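Polyphosphate kinase (Porphyromonas gingivalis, PDB 2O8R) probably catalyses the reversible transfer of the terminal phosphate of ATP to a long-chain polyphosphate. Local coordinates at residues Q377-E382 and V404-R409; K398-F403 and S425-V430; A440-I445 and A459-G464; I613-W618 and R626-C631. The protein carries 3 engineered substitutions. All coordinates share one frame; numbering follows the deposited sequence.

Contacts 2 and 3 lie in one mixed sheet of the first C-terminal domain; contact 1 sits where two of its strands run out into loops, and contact 4 belongs to the second domain. Contacts 1 and 2 are continuous, V404 N lying 3.0 Å from V430 O. Contacts 3 and 4, centres about 11 Å apart, touch at A440 CB and T629 CG2 (3.7 Å). Contacts 1, 3 and 4 each bring a side chain close to that of H439, the predicted phosphohistidine: E405 and K441 within about 4 Å, E628 within about 3 Å. K441 of contact 3 bonds weakly to a sulfate. Contact 2 stands further back, the side chain of F403 about 11 Å from that of H439.

Contact 1. Residues Q377-E382 and V404-R409; sequences QYRVAE and VELKAR
Where two neighbouring parallel strands of the first C-terminal domain run out into loops, Y378 and L406 meet at the rim of the predicted active site. The pairing ends at Q377 and V404, whose CA atoms are 5.0 Å apart. Beyond it the backbone link is slight: E405 N reaches Q377 O in a weak hydrogen bond of 3.4 Å, and most of the remaining contact involves side chains. With its CG anti to the backbone N (chi1 171°), the Y378 ring is brought back over 404-409. L406 CD1 lies over one ring face, 4.0 Å from the centroid and 28° off the normal, a CH-pi contact. The E405 carboxylate instead approaches the ring edge, CD 3.6 Å from Y378 CD1, with the two planes 77° apart. L406 also wedges its other methyl against R379, assigned by prediction to the magnesium site, CD2 standing 3.5 Å from R379 CG. Deeper in, V380 CG1 and V404 CG2 touch at 3.8 Å, their side chains nearly perpendicular. E405 packs on H439 and S432 and makes a long, weak ion pair with K441. V380 rests on L418, S419 and M422 of helix 416-425, while V404 is flanked by strand 428-431.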
loop_
_atom_site.group_PDB
_atom_site.type_symbol
_atom_site.label_atom_id
_atom_site.label_comp_id
_atom_site.label_asym_id
_atom_site.label_seq_id
_atom_site.Cartn_x
_atom_site.Cartn_y
_atom_site.Cartn_z
ATOM N N GLN A 377 -3.907 18.060 -8.807
ATOM C CA GLN A 377 -3.948 16.683 -8.297
ATOM C C GLN A 377 -4.737 16.664 -6.985
ATOM O O GLN A 377 -4.523 17.533 -6.131
ATOM C CB GLN A 377 -2.524 16.187 -8.026
ATOM C CG GLN A 377 -1.910 15.321 -9.117
ATOM C CD GLN A 377 -1.946 13.830 -8.796
ATOM O OE1 GLN A 377 -1.274 13.027 -9.449
ATOM N NE2 GLN A 377 -2.726 13.454 -7.785
ATOM N N TYR A 378 -5.649 15.700 -6.821
ATOM C CA TYR A 378 -6.421 15.597 -5.572
ATOM C C TYR A 378 -5.507 15.473 -4.353
ATOM O O TYR A 378 -5.551 16.313 -3.457
ATOM C CB TYR A 378 -7.417 14.439 -5.604
ATOM C CG TYR A 378 -8.080 14.178 -4.259
ATOM C CD1 TYR A 378 -8.956 15.102 -3.696
ATOM C CD2 TYR A 378 -7.832 13.003 -3.554
ATOM C CE1 TYR A 378 -9.562 14.869 -2.468
ATOM C CE2 TYR A 378 -8.432 12.759 -2.323
ATOM C CZ TYR A 378 -9.298 13.695 -1.784
ATOM O OH TYR A 378 -9.893 13.455 -0.561
ATOM N N ARG A 379 -4.682 14.427 -4.349
ATOM C CA ARG A 379 -3.637 14.226 -3.350
ATOM C C ARG A 379 -2.318 13.911 -4.029
ATOM O O ARG A 379 -2.291 13.493 -5.185
ATOM C CB ARG A 379 -3.974 13.029 -2.459
ATOM C CG ARG A 379 -4.758 13.340 -1.208
ATOM C CD ARG A 379 -4.672 12.194 -0.212
ATOM N NE ARG A 379 -5.119 10.929 -0.793
ATOM C CZ ARG A 379 -6.302 10.369 -0.564
ATOM N NH1 ARG A 379 -7.172 10.952 0.250
ATOM N NH2 ARG A 379 -6.615 9.218 -1.145
ATOM N N VAL A 380 -1.223 14.117 -3.300
ATOM C CA VAL A 380 0.031 13.417 -3.584
ATOM C C VAL A 380 0.328 12.473 -2.415
ATOM O O VAL A 380 0.717 12.902 -1.332
ATOM C CB VAL A 380 1.219 14.370 -3.895
ATOM C CG1 VAL A 380 1.087 15.676 -3.134
ATOM C CG2 VAL A 380 2.556 13.681 -3.601
ATOM N N ALA A 381 0.080 11.187 -2.635
ATOM C CA ALA A 381 0.284 10.176 -1.603
ATOM C C ALA A 381 0.826 8.874 -2.188
ATOM O O ALA A 381 1.691 8.235 -1.599
ATOM C CB ALA A 381 -1.003 9.918 -0.864
ATOM N N GLU A 382 0.304 8.489 -3.346
ATOM C CA GLU A 382 0.720 7.279 -4.030
ATOM C C GLU A 382 1.659 7.656 -5.147
ATOM O O GLU A 382 1.587 8.754 -5.694
ATOM C CB GLU A 382 -0.487 6.560 -4.643
ATOM C CG GLU A 382 -1.449 5.953 -3.647
ATOM C CD GLU A 382 -1.073 4.533 -3.280
ATOM O OE1 GLU A 382 -1.211 3.639 -4.143
ATOM O OE2 GLU A 382 -0.646 4.311 -2.126
ATOM N N VAL A 404 -2.194 21.025 -5.337
ATOM C CA VAL A 404 -2.886 19.936 -4.648
ATOM C C VAL A 404 -3.964 20.474 -3.713
ATOM O O VAL A 404 -3.673 21.262 -2.796
ATOM C CB VAL A 404 -1.904 19.073 -3.810
ATOM C CG1 VAL A 404 -2.598 17.831 -3.288
ATOM C CG2 VAL A 404 -0.672 18.695 -4.616
ATOM N N GLU A 405 -5.199 20.019 -3.925
ATOM C CA GLU A 405 -6.355 20.534 -3.181
ATOM C C GLU A 405 -6.500 20.075 -1.726
ATOM O O GLU A 405 -7.462 20.458 -1.058
ATOM C CB GLU A 405 -7.657 20.248 -3.929
ATOM C CG GLU A 405 -7.927 18.783 -4.235
ATOM C CD GLU A 405 -9.348 18.528 -4.734
ATOM O OE1 GLU A 405 -10.305 18.686 -3.942
ATOM O OE2 GLU A 405 -9.508 18.148 -5.916
ATOM N N LEU A 406 -5.559 19.274 -1.229
ATOM C CA LEU A 406 -5.720 18.699 0.101
ATOM C C LEU A 406 -5.338 19.634 1.260
ATOM O O LEU A 406 -5.025 20.812 1.048
ATOM C CB LEU A 406 -5.056 17.328 0.218
ATOM C CG LEU A 406 -5.993 16.377 0.973
ATOM C CD1 LEU A 406 -7.097 15.831 0.055
ATOM C CD2 LEU A 406 -5.236 15.270 1.716
ATOM N N LYS A 407 -5.341 19.078 2.473
ATOM C CA LYS A 407 -5.622 19.839 3.694
ATOM C C LYS A 407 -4.439 20.155 4.616
ATOM O O LYS A 407 -3.273 19.912 4.283
ATOM C CB LYS A 407 -6.708 19.114 4.515
ATOM C CG LYS A 407 -7.791 18.418 3.698
ATOM C CD LYS A 407 -8.793 19.395 3.114
ATOM C CE LYS A 407 -9.649 18.712 2.063
ATOM N NZ LYS A 407 -10.971 19.375 1.915
ATOM N N ALA A 408 -4.789 20.717 5.778
ATOM C CA ALA A 408 -3.880 20.969 6.886
ATOM C C ALA A 408 -3.304 19.647 7.372
ATOM O O ALA A 408 -2.156 19.319 7.067
ATOM C CB ALA A 408 -4.622 21.670 8.010
ATOM N N ARG A 409 -4.112 18.882 8.105
ATOM C CA ARG A 409 -3.723 17.537 8.539
ATOM C C ARG A 409 -4.449 16.430 7.759
ATOM O O ARG A 409 -5.506 15.924 8.160
ATOM C CB ARG A 409 -3.862 17.390 10.050
ATOM C CG ARG A 409 -2.876 18.268 10.814
ATOM C CD ARG A 409 -3.521 18.829 12.055
ATOM N NE ARG A 409 -4.238 17.785 12.783
ATOM C CZ ARG A 409 -5.377 17.971 13.441
ATOM N NH1 ARG A 409 -5.949 19.170 13.465
ATOM N NH2 ARG A 409 -5.951 16.952 14.070
#

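Contact 2. Residues K398-F403 and S425-V430; sequences KKVSVF and SGIRIV
V400, V402, R428 and V430 form the first shell, joined by backbone bonds between parallel strands. R428 N donates to V400 O at 2.7 Å, and R428 O in turn accepts from V402 N at 2.7 Å. One step on, V430 N reaches V402 O at 3.0 Å. Both backbone groups of R428 engage 398-403, and the axes of the short strands 399-403 and 428-430 are inclined at 25°. On one face F403 and V430 lie side by side, pointing the same way; V430 CG2 is 3.4 Å from F403 CD1, and CG1 sits over the ring. On the other face I427 CG2, anti to its backbone N, is directed into the interface, 3.8 Å from V400 CG1 and 4.0 Å from V402 CG2. The second shell differs between the faces. The F403 ring meets F494, and R428, on that same face, extends to a salt bridge with D498. Opposite, A394 of helix 385-395 backs V400 and I427, while M422 of helix 416-425 packs on I427 and I429. G426 ends the latter helix in a Schellman motif, its positive phi of 113° turning the chain into the strand. Strand 399-404, helix 416-425 and strand 428-431 make a beta-alpha-beta crossover in the PLD-like C-terminal domain.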
loop_
_atom_site.group_PDB
_atom_site.type_symbol
_atom_site.label_atom_id
_atom_site.label_comp_id
_atom_site.label_asym_id
_atom_site.label_seq_id
_atom_site.Cartn_x
_atom_site.Cartn_y
_atom_site.Cartn_z
ATOM N N LYS A 398 12.860 21.343 -16.761
ATOM C CA LYS A 398 11.625 22.065 -17.063
ATOM C C LYS A 398 10.892 22.422 -15.782
ATOM O O LYS A 398 10.871 21.632 -14.839
ATOM C CB LYS A 398 10.715 21.217 -17.956
ATOM C CG LYS A 398 11.469 20.308 -18.907
ATOM C CD LYS A 398 10.633 19.911 -20.093
ATOM C CE LYS A 398 11.497 19.821 -21.336
ATOM N NZ LYS A 398 12.681 18.941 -21.146
ATOM N N LYS A 399 10.289 23.608 -15.761
ATOM C CA LYS A 399 9.500 24.061 -14.619
ATOM C C LYS A 399 8.268 23.183 -14.362
ATOM O O LYS A 399 7.384 23.099 -15.203
ATOM C CB LYS A 399 9.070 25.504 -14.835
ATOM C CG LYS A 399 10.198 26.511 -14.764
ATOM C CD LYS A 399 9.646 27.910 -14.571
ATOM C CE LYS A 399 10.758 28.931 -14.447
ATOM N NZ LYS A 399 10.196 30.289 -14.209
ATOM N N VAL A 400 8.212 22.522 -13.205
ATOM C CA VAL A 400 7.094 21.614 -12.903
ATOM C C VAL A 400 6.353 21.984 -11.611
ATOM O O VAL A 400 6.918 21.901 -10.520
ATOM C CB VAL A 400 7.547 20.135 -12.845
ATOM C CG1 VAL A 400 6.362 19.227 -12.550
ATOM C CG2 VAL A 400 8.213 19.714 -14.146
ATOM N N SER A 401 5.090 22.389 -11.735
ATOM C CA SER A 401 4.280 22.726 -10.557
ATOM C C SER A 401 3.094 21.786 -10.395
ATOM O O SER A 401 2.435 21.446 -11.378
ATOM C CB SER A 401 3.750 24.149 -10.654
ATOM O OG SER A 401 4.490 24.883 -11.607
ATOM N N VAL A 402 2.822 21.366 -9.160
ATOM C CA VAL A 402 1.629 20.562 -8.864
ATOM C C VAL A 402 0.789 21.226 -7.777
ATOM O O VAL A 402 1.249 21.392 -6.644
ATOM C CB VAL A 402 1.982 19.141 -8.407
ATOM C CG1 VAL A 402 0.726 18.341 -8.115
ATOM C CG2 VAL A 402 2.827 18.428 -9.436
ATOM N N PHE A 403 -0.441 21.601 -8.135
ATOM C CA PHE A 403 -1.372 22.249 -7.212
ATOM C C PHE A 403 -2.292 21.223 -6.650
ATOM O O PHE A 403 -3.074 20.627 -7.390
ATOM C CB PHE A 403 -2.177 23.343 -7.913
ATOM C CG PHE A 403 -1.349 24.520 -8.304
ATOM C CD1 PHE A 403 -1.276 25.628 -7.485
ATOM C CD2 PHE A 403 -0.598 24.497 -9.470
ATOM C CE1 PHE A 403 -0.477 26.707 -7.833
ATOM C CE2 PHE A 403 0.197 25.566 -9.818
ATOM C CZ PHE A 403 0.258 26.674 -9.000
ATOM N N SER A 425 13.516 16.092 -7.109
ATOM C CA SER A 425 13.553 15.935 -8.559
ATOM C C SER A 425 13.431 17.286 -9.241
ATOM O O SER A 425 13.734 17.409 -10.429
ATOM C CB SER A 425 12.448 14.996 -9.042
ATOM O OG SER A 425 12.520 13.749 -8.376
ATOM N N GLY A 426 12.985 18.292 -8.486
ATOM C CA GLY A 426 12.861 19.649 -9.005
ATOM C C GLY A 426 11.434 20.130 -9.123
ATOM O O GLY A 426 11.204 21.313 -9.399
ATOM N N ILE A 427 10.480 19.215 -8.927
ATOM C CA ILE A 427 9.046 19.548 -8.919
ATOM C C ILE A 427 8.691 20.497 -7.764
ATOM O O ILE A 427 9.304 20.436 -6.697
ATOM C CB ILE A 427 8.171 18.287 -8.774
ATOM C CG1 ILE A 427 8.472 17.260 -9.873
ATOM C CG2 ILE A 427 6.727 18.656 -8.781
ATOM C CD1 ILE A 427 7.770 15.905 -9.664
ATOM N N ARG A 428 7.723 21.380 -7.991
ATOM C CA ARG A 428 7.198 22.238 -6.933
ATOM C C ARG A 428 5.774 21.817 -6.585
ATOM O O ARG A 428 4.953 21.540 -7.475
ATOM C CB ARG A 428 7.200 23.702 -7.357
ATOM C CG ARG A 428 8.570 24.307 -7.522
ATOM C CD ARG A 428 8.491 25.781 -7.877
ATOM N NE ARG A 428 7.435 26.499 -7.160
ATOM C CZ ARG A 428 6.503 27.237 -7.760
ATOM N NH1 ARG A 428 6.518 27.358 -9.081
ATOM N NH2 ARG A 428 5.569 27.868 -7.052
ATOM N N ILE A 429 5.477 21.772 -5.290
ATOM C CA ILE A 429 4.155 21.352 -4.838
ATOM C C ILE A 429 3.545 22.467 -4.016
ATOM O O ILE A 429 4.066 22.808 -2.954
ATOM C CB ILE A 429 4.201 20.035 -4.002
ATOM C CG1 ILE A 429 4.755 18.891 -4.859
ATOM C CG2 ILE A 429 2.831 19.697 -3.509
ATOM C CD1 ILE A 429 5.259 17.705 -4.087
ATOM N N VAL A 430 2.457 23.054 -4.511
ATOM C CA VAL A 430 1.769 24.070 -3.733
ATOM C C VAL A 430 0.358 23.650 -3.323
ATOM O O VAL A 430 -0.412 23.105 -4.124
ATOM C CB VAL A 430 1.873 25.513 -4.347
ATOM C CG1 VAL A 430 2.815 25.559 -5.574
ATOM C CG2 VAL A 430 0.495 26.131 -4.609
#

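Contact 3. Residues A440-I445 and A459-G464; sequences AKTALI and ALLSTG. With SO4 (sulfate ion), chain F.
The beta hairpin of strands 442-447 and 457-462 follows directly on the H-x-K sequence (H439 to K441) of what is predicted to be a PLD-like active site, and there K441 lies along S462 and G464. Its CB packs 3.3 Å from S462 O and 3.5 Å from G464 O. A bend at chi2 (-81°) then leads the chain away past G464, and NZ makes a weak 3.3 Å hydrogen bond to O3 of a sulfate ion, probably from the crystallisation liquor. NZ is also bonded to N465 OD1, and H597 and R599 bind the same sulfate, which is consistent with a pocket suited to phosphate. S462 OG donates to G464 O at 2.9 Å, across the turn beside the lysine, and bonds to T478 OG1. Further along, the strands run antiparallel, their directions 173° apart. A443 and L460 form the hydrogen-bonded pair: A443 N to L460 O is 2.8 Å, and L460 N to A443 O is 3.0 Å. Their CB atoms touch on one face, while T442 CG2 lies 3.8 Å from L461 CD2 on the other. Helix 484-497 packs on T442, L444 and A459; strand 370-377 flanks 442-447, strand 474-481 flanks 457-462, and C631 of strand 629-632 meets L461.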
loop_
_atom_site.group_PDB
_atom_site.type_symbol
_atom_site.label_atom_id
_atom_site.label_comp_id
_atom_site.label_asym_id
_atom_site.label_seq_id
_atom_site.Cartn_x
_atom_site.Cartn_y
_atom_site.Cartn_z
ATOM N N ALA A 440 -10.572 22.022 -9.457
ATOM C CA ALA A 440 -10.297 22.034 -10.901
ATOM C C ALA A 440 -9.424 20.866 -11.367
ATOM O O ALA A 440 -8.487 20.464 -10.684
ATOM C CB ALA A 440 -9.652 23.345 -11.284
ATOM N N LYS A 441 -9.740 20.320 -12.534
ATOM C CA LYS A 441 -9.026 19.153 -13.052
ATOM C C LYS A 441 -8.333 19.506 -14.376
ATOM O O LYS A 441 -8.787 19.106 -15.449
ATOM C CB LYS A 441 -9.995 17.983 -13.263
ATOM C CG LYS A 441 -11.075 17.791 -12.189
ATOM C CD LYS A 441 -10.515 17.050 -10.998
ATOM C CE LYS A 441 -11.592 16.690 -10.001
ATOM N NZ LYS A 441 -10.983 16.092 -8.785
ATOM N N THR A 442 -7.236 20.257 -14.293
ATOM C CA THR A 442 -6.541 20.747 -15.475
ATOM C C THR A 442 -5.048 20.428 -15.469
ATOM O O THR A 442 -4.420 20.387 -14.414
ATOM C CB THR A 442 -6.681 22.275 -15.614
ATOM O OG1 THR A 442 -6.060 22.902 -14.491
ATOM C CG2 THR A 442 -8.143 22.700 -15.659
ATOM N N ALA A 443 -4.491 20.208 -16.657
ATOM C CA ALA A 443 -3.042 20.147 -16.846
ATOM C C ALA A 443 -2.643 21.163 -17.915
ATOM O O ALA A 443 -3.477 21.607 -18.710
ATOM C CB ALA A 443 -2.605 18.755 -17.241
ATOM N N LEU A 444 -1.369 21.539 -17.937
ATOM C CA LEU A 444 -0.920 22.590 -18.839
ATOM C C LEU A 444 0.499 22.373 -19.271
ATOM O O LEU A 444 1.391 22.304 -18.436
ATOM C CB LEU A 444 -1.002 23.953 -18.158
ATOM C CG LEU A 444 -0.584 25.147 -19.006
ATOM C CD1 LEU A 444 -1.534 25.362 -20.188
ATOM C CD2 LEU A 444 -0.527 26.376 -18.143
ATOM N N ILE A 445 0.706 22.277 -20.580
ATOM C CA ILE A 445 2.052 22.184 -21.133
ATOM C C ILE A 445 2.348 23.464 -21.901
ATOM O O ILE A 445 1.616 23.805 -22.826
ATOM C CB ILE A 445 2.204 20.970 -22.055
ATOM C CG1 ILE A 445 1.979 19.682 -21.276
ATOM C CG2 ILE A 445 3.584 20.928 -22.632
ATOM C CD1 ILE A 445 1.470 18.576 -22.132
ATOM N N ALA A 459 -3.585 22.581 -23.304
ATOM C CA ALA A 459 -4.359 22.511 -22.085
ATOM C C ALA A 459 -5.135 21.210 -22.076
ATOM O O ALA A 459 -5.742 20.836 -23.082
ATOM C CB ALA A 459 -5.310 23.709 -21.971
ATOM N N LEU A 460 -5.095 20.517 -20.942
ATOM C CA LEU A 460 -5.918 19.335 -20.711
ATOM C C LEU A 460 -6.923 19.676 -19.628
ATOM O O LEU A 460 -6.522 20.116 -18.554
ATOM C CB LEU A 460 -5.038 18.188 -20.231
ATOM C CG LEU A 460 -4.373 17.229 -21.213
ATOM C CD1 LEU A 460 -3.839 17.932 -22.427
ATOM C CD2 LEU A 460 -3.262 16.479 -20.504
ATOM N N LEU A 461 -8.215 19.509 -19.922
ATOM C CA LEU A 461 -9.317 19.796 -18.970
ATOM C C LEU A 461 -10.269 18.635 -18.864
ATOM O O LEU A 461 -10.546 17.967 -19.856
ATOM C CB LEU A 461 -10.116 21.022 -19.372
ATOM C CG LEU A 461 -9.314 22.311 -19.304
ATOM C CD1 LEU A 461 -8.727 22.655 -20.688
ATOM C CD2 LEU A 461 -10.221 23.404 -18.801
ATOM N N SER A 462 -10.803 18.412 -17.669
ATOM C CA SER A 462 -11.428 17.129 -17.382
ATOM C C SER A 462 -12.522 17.160 -16.335
ATOM O O SER A 462 -12.511 18.001 -15.433
ATOM C CB SER A 462 -10.361 16.155 -16.915
ATOM O OG SER A 462 -10.921 14.866 -16.796
ATOM N N THR A 463 -13.440 16.206 -16.441
ATOM C CA THR A 463 -14.533 16.064 -15.480
ATOM C C THR A 463 -14.124 15.280 -14.239
ATOM O O THR A 463 -14.811 15.334 -13.224
ATOM C CB THR A 463 -15.752 15.390 -16.110
ATOM O OG1 THR A 463 -15.407 14.058 -16.510
ATOM C CG2 THR A 463 -16.193 16.170 -17.323
ATOM N N GLY A 464 -13.017 14.545 -14.327
ATOM C CA GLY A 464 -12.429 13.900 -13.160
ATOM C C GLY A 464 -10.911 13.879 -13.182
ATOM O O GLY A 464 -10.288 14.537 -14.006
HETATM S S SO4 F . -14.776 14.417 -7.474
HETATM O O1 SO4 F . -14.967 13.009 -7.815
HETATM O O2 SO4 F . -15.688 14.769 -6.376
HETATM O O3 SO4 F . -13.392 14.631 -7.057
HETATM O O4 SO4 F . -14.990 15.240 -8.661
#

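Contact 4. Residues I613-W618 and R626-C631; sequences ISSADW and RIETAC
S614 and S615 concentrate the tight part of this contact, where both hydroxyls reach across to 626-631. T629 O is gripped twice, by S614 OG at 2.7 Å and by S615 N at 2.9 Å, the latter straight at 175°. S615 OG, placed between its backbone N and carbonyl carbon (chi1 71°), is also used twice: it accepts from T629 N at 2.8 Å and donates to E628 OE1 at 2.8 Å. The carboxylate oxygen receives that bond on its anti lone pair, and it is also hydrogen-bonded to H439 ND1. S615 is probably a second-shell residue that orients the glutamate bonded to the predicted phosphohistidine. The A616 methyl lies against the same group, CB 3.5 Å from E628 CD, and A616 N donates to S614 OG, closing an ST turn that fixes this hydroxyl. Within the strands, I613 and C631 form an antiparallel hydrogen-bonded pair, with C631 N 2.8 Å from I613 O. The R626 end is looser: this residue is partly exposed, and R626 NE forms a salt bridge to E628 OE2 at 2.8 Å, the hydrogen bond within it weak in angle. There the segments diverge, D617 turning to a salt bridge with R599. Around the paired strands, helix 484-497 packs on T629 and C631, and T477 and L479 of strand 474-481 meet I613 and C631 respectively, joining the second C-terminal domain to the first.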
loop_
_atom_site.group_PDB
_atom_site.type_symbol
_atom_site.label_atom_id
_atom_site.label_comp_id
_atom_site.label_asym_id
_atom_site.label_seq_id
_atom_site.Cartn_x
_atom_site.Cartn_y
_atom_site.Cartn_z
ATOM N N ILE A 613 -17.901 21.374 -20.501
ATOM C CA ILE A 613 -17.363 20.268 -19.724
ATOM C C ILE A 613 -16.924 20.853 -18.385
ATOM O O ILE A 613 -16.182 21.849 -18.366
ATOM C CB ILE A 613 -16.164 19.638 -20.485
ATOM C CG1 ILE A 613 -16.661 18.548 -21.422
ATOM C CG2 ILE A 613 -15.097 19.057 -19.561
ATOM C CD1 ILE A 613 -15.587 18.061 -22.352
ATOM N N SER A 614 -17.390 20.276 -17.270
ATOM C CA SER A 614 -17.030 20.845 -15.962
ATOM C C SER A 614 -16.393 19.937 -14.925
ATOM O O SER A 614 -16.526 18.715 -14.960
ATOM C CB SER A 614 -18.219 21.556 -15.323
ATOM O OG SER A 614 -17.764 22.348 -14.233
ATOM N N SER A 615 -15.699 20.575 -13.988
ATOM C CA SER A 615 -15.180 19.917 -12.797
ATOM C C SER A 615 -16.193 19.982 -11.662
ATOM O O SER A 615 -16.113 19.216 -10.711
ATOM C CB SER A 615 -13.874 20.576 -12.349
ATOM O OG SER A 615 -14.124 21.859 -11.812
ATOM N N ALA A 616 -17.155 20.891 -11.772
ATOM C CA ALA A 616 -18.119 21.114 -10.698
ATOM C C ALA A 616 -19.481 20.477 -10.935
ATOM O O ALA A 616 -19.986 20.470 -12.058
ATOM C CB ALA A 616 -18.295 22.606 -10.461
ATOM N N ASP A 617 -20.059 19.933 -9.867
ATOM C CA ASP A 617 -21.502 19.729 -9.761
ATOM C C ASP A 617 -22.064 21.035 -9.236
ATOM O O ASP A 617 -21.312 21.899 -8.815
ATOM C CB ASP A 617 -21.828 18.647 -8.748
ATOM C CG ASP A 617 -21.064 17.383 -8.985
ATOM O OD1 ASP A 617 -21.115 16.870 -10.116
ATOM O OD2 ASP A 617 -20.419 16.898 -8.038
ATOM N N TRP A 618 -23.380 21.186 -9.235
ATOM C CA TRP A 618 -23.971 22.405 -8.704
ATOM C C TRP A 618 -24.465 22.181 -7.280
ATOM O O TRP A 618 -25.671 22.065 -7.020
ATOM C CB TRP A 618 -25.096 22.902 -9.601
ATOM C CG TRP A 618 -24.666 23.290 -10.972
ATOM C CD1 TRP A 618 -23.393 23.533 -11.402
ATOM C CD2 TRP A 618 -25.523 23.526 -12.098
ATOM N NE1 TRP A 618 -23.404 23.879 -12.732
ATOM C CE2 TRP A 618 -24.699 23.883 -13.181
ATOM C CE3 TRP A 618 -26.903 23.458 -12.296
ATOM C CZ2 TRP A 618 -25.212 24.183 -14.439
ATOM C CZ3 TRP A 618 -27.412 23.754 -13.550
ATOM C CH2 TRP A 618 -26.569 24.108 -14.604
ATOM N N ARG A 626 -15.142 26.313 -3.508
ATOM C CA ARG A 626 -14.031 25.757 -4.267
ATOM C C ARG A 626 -13.607 26.609 -5.466
ATOM O O ARG A 626 -14.380 27.422 -5.976
ATOM C CB ARG A 626 -14.405 24.354 -4.766
ATOM C CG ARG A 626 -14.319 23.273 -3.712
ATOM C CD ARG A 626 -15.661 22.670 -3.402
ATOM N NE ARG A 626 -16.055 21.715 -4.435
ATOM C CZ ARG A 626 -15.745 20.420 -4.428
ATOM N NH1 ARG A 626 -16.157 19.637 -5.418
ATOM N NH2 ARG A 626 -15.030 19.902 -3.438
ATOM N N ILE A 627 -12.380 26.412 -5.933
ATOM C CA ILE A 627 -12.076 26.837 -7.287
ATOM C C ILE A 627 -12.287 25.673 -8.270
ATOM O O ILE A 627 -11.667 24.608 -8.161
ATOM C CB ILE A 627 -10.708 27.556 -7.409
ATOM C CG1 ILE A 627 -10.905 29.055 -7.118
ATOM C CG2 ILE A 627 -10.098 27.367 -8.803
ATOM C CD1 ILE A 627 -9.668 29.900 -7.262
ATOM N N GLU A 628 -13.213 25.892 -9.200
ATOM C CA GLU A 628 -13.629 24.885 -10.171
ATOM C C GLU A 628 -13.391 25.403 -11.577
ATOM O O GLU A 628 -13.109 26.585 -11.773
ATOM C CB GLU A 628 -15.132 24.615 -10.033
ATOM C CG GLU A 628 -15.601 24.278 -8.635
ATOM C CD GLU A 628 -15.513 22.796 -8.305
ATOM O OE1 GLU A 628 -15.143 21.994 -9.182
ATOM O OE2 GLU A 628 -15.838 22.433 -7.157
ATOM N N THR A 629 -13.529 24.525 -12.560
ATOM C CA THR A 629 -13.497 24.955 -13.955
ATOM C C THR A 629 -14.670 24.446 -14.774
ATOM O O THR A 629 -15.232 23.382 -14.502
ATOM C CB THR A 629 -12.213 24.528 -14.679
ATOM O OG1 THR A 629 -12.008 23.112 -14.515
ATOM C CG2 THR A 629 -11.032 25.301 -14.148
ATOM N N ALA A 630 -15.033 25.230 -15.781
ATOM C CA ALA A 630 -15.880 24.745 -16.853
ATOM C C ALA A 630 -15.323 25.276 -18.163
ATOM O O ALA A 630 -14.822 26.404 -18.234
ATOM C CB ALA A 630 -17.319 25.178 -16.657
ATOM N N CYS A 631 -15.407 24.450 -19.196
ATOM C CA CYS A 631 -14.813 24.778 -20.474
ATOM C C CYS A 631 -15.773 24.536 -21.636
ATOM O O CYS A 631 -16.413 23.483 -21.701
ATOM C CB CYS A 631 -13.576 23.940 -20.672
ATOM S SG CYS A 631 -12.505 24.580 -21.913
#